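Local coordinates for LipS lipolytic enzyme (Unidentified, PDB 4FBL), which is a thermostable lipolytic enzyme of the alpha/beta-hydrolase fold that probably hydrolyses the ester bonds of lipid substrates, at residues G53-H58 and V109-W114; A221-S226 and N242-T247. One frame throughout, in Å; residues are numbered along the deposited sequence.

Contact 1. Residues G53-H58 and V109-W114; sequences GVLVSH and VAAMRW
In the alpha/beta-hydrolase core of LipS, strand 52-57 of the central, mostly parallel sheet is packed by helix 101-118, and Leu55 carries the contact by pressing its isobutyl group onto Ala111 and Met112. The backbones come closest at Leu55 and Ala111, whose CA atoms are 6.9 Å apart, a spacing consistent with the small side chain on the helix side. Leu55 has CG anti to the backbone N (chi1 -156°), and its branch point rests against the methyl of Ala111, with CG 3.8 Å from Ala111 CB. Both of its methyls sit by the alanine as well, Leu55 CD1 at 3.9 Å and Leu55 CD2 at 4.0 Å from Ala111 CB, and CD1 in addition reaches the methionine. Were Leu55 cut back to an alanine, Ala111 CB and Met112 CG would probably lose their apolar partner on the strand and a gap would open between sheet and helix. Ile108 and Leu115 of the same helix and Met124 of strand 121-127 also touch Leu55, which is thus buried in an apolar layer near the probable nucleophile elbow around Ser128. Met112 meets Leu55 chiefly through its CG methylene, which stands anti to the carbonyl carbon (chi1 -82°), while the thioether end leads away from the strand; the closest approach is Leu55 CD1 to Met112 CG, 3.6 Å.

Contact 2. Residues A221-S226 and N242-T247; sequences ALIIQS and NGIGST
Ile244, the first residue after helix 235-243 to leave helical geometry (phi/psi -76°/156°), faces Ala221 at the start of strand 221-226, and the two backbones come nearest just beyond it, where the CA atoms of Ala221 and Ser246 are 7.2 Å apart. Ile244 makes the apolar contact with the end of its longer branch. Its CG1 lies between the backbone N and the carbonyl carbon (chi1 51°), and the chain then runs on extended through chi2, carrying CD1 to the strand. There the terminal methyl meets the side chain of Ala221, with Ile244 CD1 4.0 Å from Ala221 CB. A second, looser approach joins two branch ends, Ile223 CD1 and Ile244 CD1, at 4.4 Å. With a single methyl reaching two strand residues, the interface is small, burying 95 Å² in all, although all three side chains are buried. Ser246 also directs its CB toward the strand but uses its hydroxyl to hydrogen-bond the carbonyl oxygen of Cys219, tying the turn to the chain just ahead of the strand. The contact lies within a beta-alpha-beta unit, strand 221-226, helix 235-243 and strand 249-254, at one margin of the central sheet. Leu214 and Val217 also pack on Ile244, Ile240 and Tyr241 of the helix pack on Ile223, and backbone hydrogen bonds pair Ala221 and Ile223 with strand 249-254.

Contacts 1 and 2 reach the same central sheet at separate places, with their centres 20 Å apart and their nearest atoms about 11 Å apart. Between strand 52-57 of contact 1 and strand 221-226 of contact 2 lie strands 121-127 and 147-151, all four running parallel. Contact 1 closes before contact 2 opens along the chain. Each joins a different helix to the sheet: helix 101-118 in the first, the end of helix 235-243 in the second. Contact 1 lies one strand from 121-127, which leads into the probable nucleophile elbow at Ser128; contact 2 is on the strand that precedes Asp229 of the likely Ser-His-Asp triad, next to strand 249-254, which comes before His259.

Contact 1. Residues G53-H58 and V109-W114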
loop_
_atom_site.group_PDB
_atom_site.type_symbol
_atom_site.label_atom_id
_atom_site.label_comp_id
_atom_site.label_asym_id
_atom_site.label_seq_id
_atom_site.Cartn_x
_atom_site.Cartn_y
_atom_site.Cartn_z
ATOM N N GLY C 53 -10.084 -13.197 -25.663
ATOM C CA GLY C 53 -10.883 -12.206 -24.881
ATOM C C GLY C 53 -10.043 -11.091 -24.219
ATOM O O GLY C 53 -8.849 -11.277 -23.993
ATOM N N VAL C 54 -10.662 -9.950 -23.952
ATOM C CA VAL C 54 -9.951 -8.775 -23.386
ATOM C C VAL C 54 -10.735 -8.320 -22.159
ATOM O O VAL C 54 -11.961 -8.046 -22.279
ATOM C CB VAL C 54 -9.855 -7.558 -24.368
ATOM C CG1 VAL C 54 -8.878 -6.461 -23.835
ATOM C CG2 VAL C 54 -9.417 -8.021 -25.785
ATOM N N LEU C 55 -10.020 -8.155 -21.030
ATOM C CA LEU C 55 -10.610 -7.648 -19.805
ATOM C C LEU C 55 -10.202 -6.187 -19.787
ATOM O O LEU C 55 -9.018 -5.891 -19.948
ATOM C CB LEU C 55 -9.978 -8.419 -18.623
ATOM C CG LEU C 55 -10.835 -8.454 -17.334
ATOM C CD1 LEU C 55 -10.178 -9.414 -16.314
ATOM C CD2 LEU C 55 -10.947 -7.081 -16.660
ATOM N N VAL C 56 -11.180 -5.273 -19.644
ATOM C CA VAL C 56 -10.931 -3.843 -19.685
ATOM C C VAL C 56 -11.329 -3.182 -18.397
ATOM O O VAL C 56 -12.503 -3.223 -18.051
ATOM C CB VAL C 56 -11.718 -3.147 -20.851
ATOM C CG1 VAL C 56 -11.268 -1.685 -20.948
ATOM C CG2 VAL C 56 -11.476 -3.916 -22.179
ATOM N N SER C 57 -10.375 -2.555 -17.682
ATOM C CA SER C 57 -10.714 -2.072 -16.335
ATOM C C SER C 57 -10.654 -0.539 -16.230
ATOM O O SER C 57 -9.615 0.050 -16.543
ATOM C CB SER C 57 -9.693 -2.640 -15.305
ATOM O OG SER C 57 -10.098 -2.133 -14.025
ATOM N N HIS C 58 -11.701 0.122 -15.782
ATOM C CA HIS C 58 -11.601 1.572 -15.502
ATOM C C HIS C 58 -10.881 1.847 -14.112
ATOM O O HIS C 58 -10.421 0.910 -13.446
ATOM C CB HIS C 58 -13.020 2.227 -15.534
ATOM C CG HIS C 58 -13.928 1.804 -14.401
ATOM N ND1 HIS C 58 -13.799 2.314 -13.134
ATOM C CD2 HIS C 58 -14.942 0.900 -14.328
ATOM C CE1 HIS C 58 -14.714 1.764 -12.333
ATOM N NE2 HIS C 58 -15.397 0.877 -13.027
ATOM N N VAL C 109 -11.144 -10.733 -10.674
ATOM C CA VAL C 109 -11.211 -12.172 -10.647
ATOM C C VAL C 109 -12.515 -12.687 -11.290
ATOM O O VAL C 109 -12.449 -13.541 -12.120
ATOM C CB VAL C 109 -11.048 -12.718 -9.200
ATOM C CG1 VAL C 109 -11.235 -14.214 -9.229
ATOM C CG2 VAL C 109 -9.581 -12.473 -8.770
ATOM N N ALA C 110 -13.685 -12.156 -10.940
ATOM C CA ALA C 110 -14.927 -12.607 -11.583
ATOM C C ALA C 110 -14.959 -12.279 -13.098
ATOM O O ALA C 110 -15.534 -13.050 -13.870
ATOM C CB ALA C 110 -16.179 -11.945 -10.919
ATOM N N ALA C 111 -14.431 -11.144 -13.525
ATOM C CA ALA C 111 -14.385 -10.839 -14.994
ATOM C C ALA C 111 -13.438 -11.846 -15.703
ATOM O O ALA C 111 -13.655 -12.299 -16.875
ATOM C CB ALA C 111 -13.898 -9.331 -15.242
ATOM N N MET C 112 -12.362 -12.202 -15.007
ATOM C CA MET C 112 -11.395 -13.216 -15.545
ATOM C C MET C 112 -12.119 -14.534 -15.632
ATOM O O MET C 112 -11.961 -15.238 -16.601
ATOM C CB MET C 112 -10.213 -13.487 -14.605
ATOM C CG MET C 112 -9.139 -12.448 -14.746
ATOM S SD MET C 112 -7.801 -12.663 -13.550
ATOM C CE MET C 112 -7.233 -14.324 -14.048
ATOM N N ARG C 113 -12.926 -14.884 -14.631
ATOM C CA ARG C 113 -13.656 -16.160 -14.706
ATOM C C ARG C 113 -14.695 -16.155 -15.841
ATOM O O ARG C 113 -14.891 -17.175 -16.493
ATOM C CB ARG C 113 -14.281 -16.507 -13.353
ATOM C CG ARG C 113 -13.117 -16.789 -12.348
ATOM C CD ARG C 113 -13.560 -16.956 -10.903
ATOM N NE ARG C 113 -12.469 -17.478 -10.076
ATOM C CZ ARG C 113 -12.461 -17.508 -8.741
ATOM N NH1 ARG C 113 -13.490 -17.001 -8.052
ATOM N NH2 ARG C 113 -11.406 -18.020 -8.091
ATOM N N TRP C 114 -15.333 -15.016 -16.083
ATOM C CA TRP C 114 -16.369 -14.888 -17.127
ATOM C C TRP C 114 -15.709 -15.064 -18.512
ATOM O O TRP C 114 -16.267 -15.765 -19.397
ATOM C CB TRP C 114 -17.067 -13.529 -16.993
ATOM C CG TRP C 114 -18.146 -13.243 -17.994
ATOM C CD1 TRP C 114 -19.487 -13.453 -17.833
ATOM C CD2 TRP C 114 -17.985 -12.651 -19.322
ATOM N NE1 TRP C 114 -20.175 -13.033 -18.977
ATOM C CE2 TRP C 114 -19.284 -12.553 -19.904
ATOM C CE3 TRP C 114 -16.860 -12.222 -20.088
ATOM C CZ2 TRP C 114 -19.505 -11.988 -21.195
ATOM C CZ3 TRP C 114 -17.063 -11.695 -21.400
ATOM C CH2 TRP C 114 -18.384 -11.590 -21.946
#

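Contact 2. Residues A221-S226 and N242-T247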
loop_
_atom_site.group_PDB
_atom_site.type_symbol
_atom_site.label_atom_id
_atom_site.label_comp_id
_atom_site.label_asym_id
_atom_site.label_seq_id
_atom_site.Cartn_x
_atom_site.Cartn_y
_atom_site.Cartn_z
ATOM N N ALA C 221 4.079 -7.013 -22.775
ATOM C CA ALA C 221 3.475 -5.819 -22.182
ATOM C C ALA C 221 3.642 -4.638 -23.149
ATOM O O ALA C 221 4.740 -4.468 -23.671
ATOM C CB ALA C 221 4.063 -5.495 -20.803
ATOM N N LEU C 222 2.530 -3.893 -23.371
ATOM C CA LEU C 222 2.517 -2.604 -23.995
ATOM C C LEU C 222 2.136 -1.598 -22.917
ATOM O O LEU C 222 0.963 -1.504 -22.502
ATOM C CB LEU C 222 1.527 -2.575 -25.182
ATOM C CG LEU C 222 1.337 -1.256 -25.935
ATOM C CD1 LEU C 222 2.672 -0.640 -26.504
ATOM C CD2 LEU C 222 0.272 -1.388 -27.045
ATOM N N ILE C 223 3.141 -0.847 -22.455
ATOM C CA ILE C 223 2.932 0.086 -21.338
ATOM C C ILE C 223 2.704 1.441 -21.978
ATOM O O ILE C 223 3.591 1.973 -22.649
ATOM C CB ILE C 223 4.179 0.115 -20.409
ATOM C CG1 ILE C 223 4.507 -1.301 -19.933
ATOM C CG2 ILE C 223 3.945 1.059 -19.176
ATOM C CD1 ILE C 223 6.010 -1.656 -19.971
ATOM N N ILE C 224 1.516 1.989 -21.756
ATOM C CA ILE C 224 1.096 3.222 -22.419
ATOM C C ILE C 224 1.055 4.316 -21.383
ATOM O O ILE C 224 0.349 4.176 -20.416
ATOM C CB ILE C 224 -0.328 3.031 -23.056
ATOM C CG1 ILE C 224 -0.219 1.877 -24.063
ATOM C CG2 ILE C 224 -0.842 4.372 -23.697
ATOM C CD1 ILE C 224 -1.530 1.545 -24.830
ATOM N N GLN C 225 1.811 5.379 -21.596
ATOM C CA GLN C 225 1.930 6.435 -20.587
ATOM C C GLN C 225 1.883 7.826 -21.252
ATOM O O GLN C 225 2.597 8.055 -22.203
ATOM C CB GLN C 225 3.259 6.303 -19.788
ATOM C CG GLN C 225 3.208 6.792 -18.301
ATOM C CD GLN C 225 2.490 5.822 -17.277
ATOM O OE1 GLN C 225 1.924 6.308 -16.306
ATOM N NE2 GLN C 225 2.431 4.490 -17.552
ATOM N N SER C 226 1.081 8.733 -20.698
ATOM C CA SER C 226 1.058 10.082 -21.109
ATOM C C SER C 226 2.321 10.811 -20.611
ATOM O O SER C 226 2.763 10.701 -19.412
ATOM C CB SER C 226 -0.155 10.788 -20.554
ATOM O OG SER C 226 -1.396 10.388 -21.115
ATOM N N ASN C 242 10.944 -0.959 -16.311
ATOM C CA ASN C 242 12.196 -1.403 -15.714
ATOM C C ASN C 242 12.016 -2.540 -14.701
ATOM O O ASN C 242 12.962 -3.221 -14.457
ATOM C CB ASN C 242 12.872 -0.221 -14.974
ATOM C CG ASN C 242 13.386 0.853 -15.894
ATOM O OD1 ASN C 242 13.882 0.591 -17.020
ATOM N ND2 ASN C 242 13.318 2.100 -15.394
ATOM N N GLY C 243 10.829 -2.708 -14.091
ATOM C CA GLY C 243 10.603 -3.724 -13.070
ATOM C C GLY C 243 9.982 -5.061 -13.466
ATOM O O GLY C 243 10.100 -6.047 -12.721
ATOM N N ILE C 244 9.328 -5.142 -14.633
ATOM C CA ILE C 244 8.743 -6.409 -15.001
ATOM C C ILE C 244 9.772 -7.406 -15.493
ATOM O O ILE C 244 10.799 -7.038 -16.068
ATOM C CB ILE C 244 7.713 -6.278 -16.199
ATOM C CG1 ILE C 244 8.337 -5.504 -17.383
ATOM C CG2 ILE C 244 6.422 -5.685 -15.718
ATOM C CD1 ILE C 244 7.423 -5.569 -18.642
ATOM N N GLY C 245 9.433 -8.678 -15.373
ATOM C CA GLY C 245 10.309 -9.772 -15.819
ATOM C C GLY C 245 10.047 -10.128 -17.257
ATOM O O GLY C 245 10.766 -10.952 -17.795
ATOM N N SER C 246 9.027 -9.515 -17.907
ATOM C CA SER C 246 8.741 -9.767 -19.340
ATOM C C SER C 246 9.918 -9.577 -20.278
ATOM O O SER C 246 10.618 -8.572 -20.220
ATOM C CB SER C 246 7.576 -8.883 -19.808
ATOM O OG SER C 246 6.570 -8.906 -18.792
ATOM N N THR C 247 10.133 -10.493 -21.207
ATOM C CA THR C 247 11.225 -10.275 -22.179
ATOM C C THR C 247 10.681 -9.442 -23.341
ATOM O O THR C 247 11.422 -8.756 -24.014
ATOM C CB THR C 247 11.856 -11.600 -22.655
ATOM O OG1 THR C 247 10.910 -12.283 -23.458
ATOM C CG2 THR C 247 12.126 -12.547 -21.473
#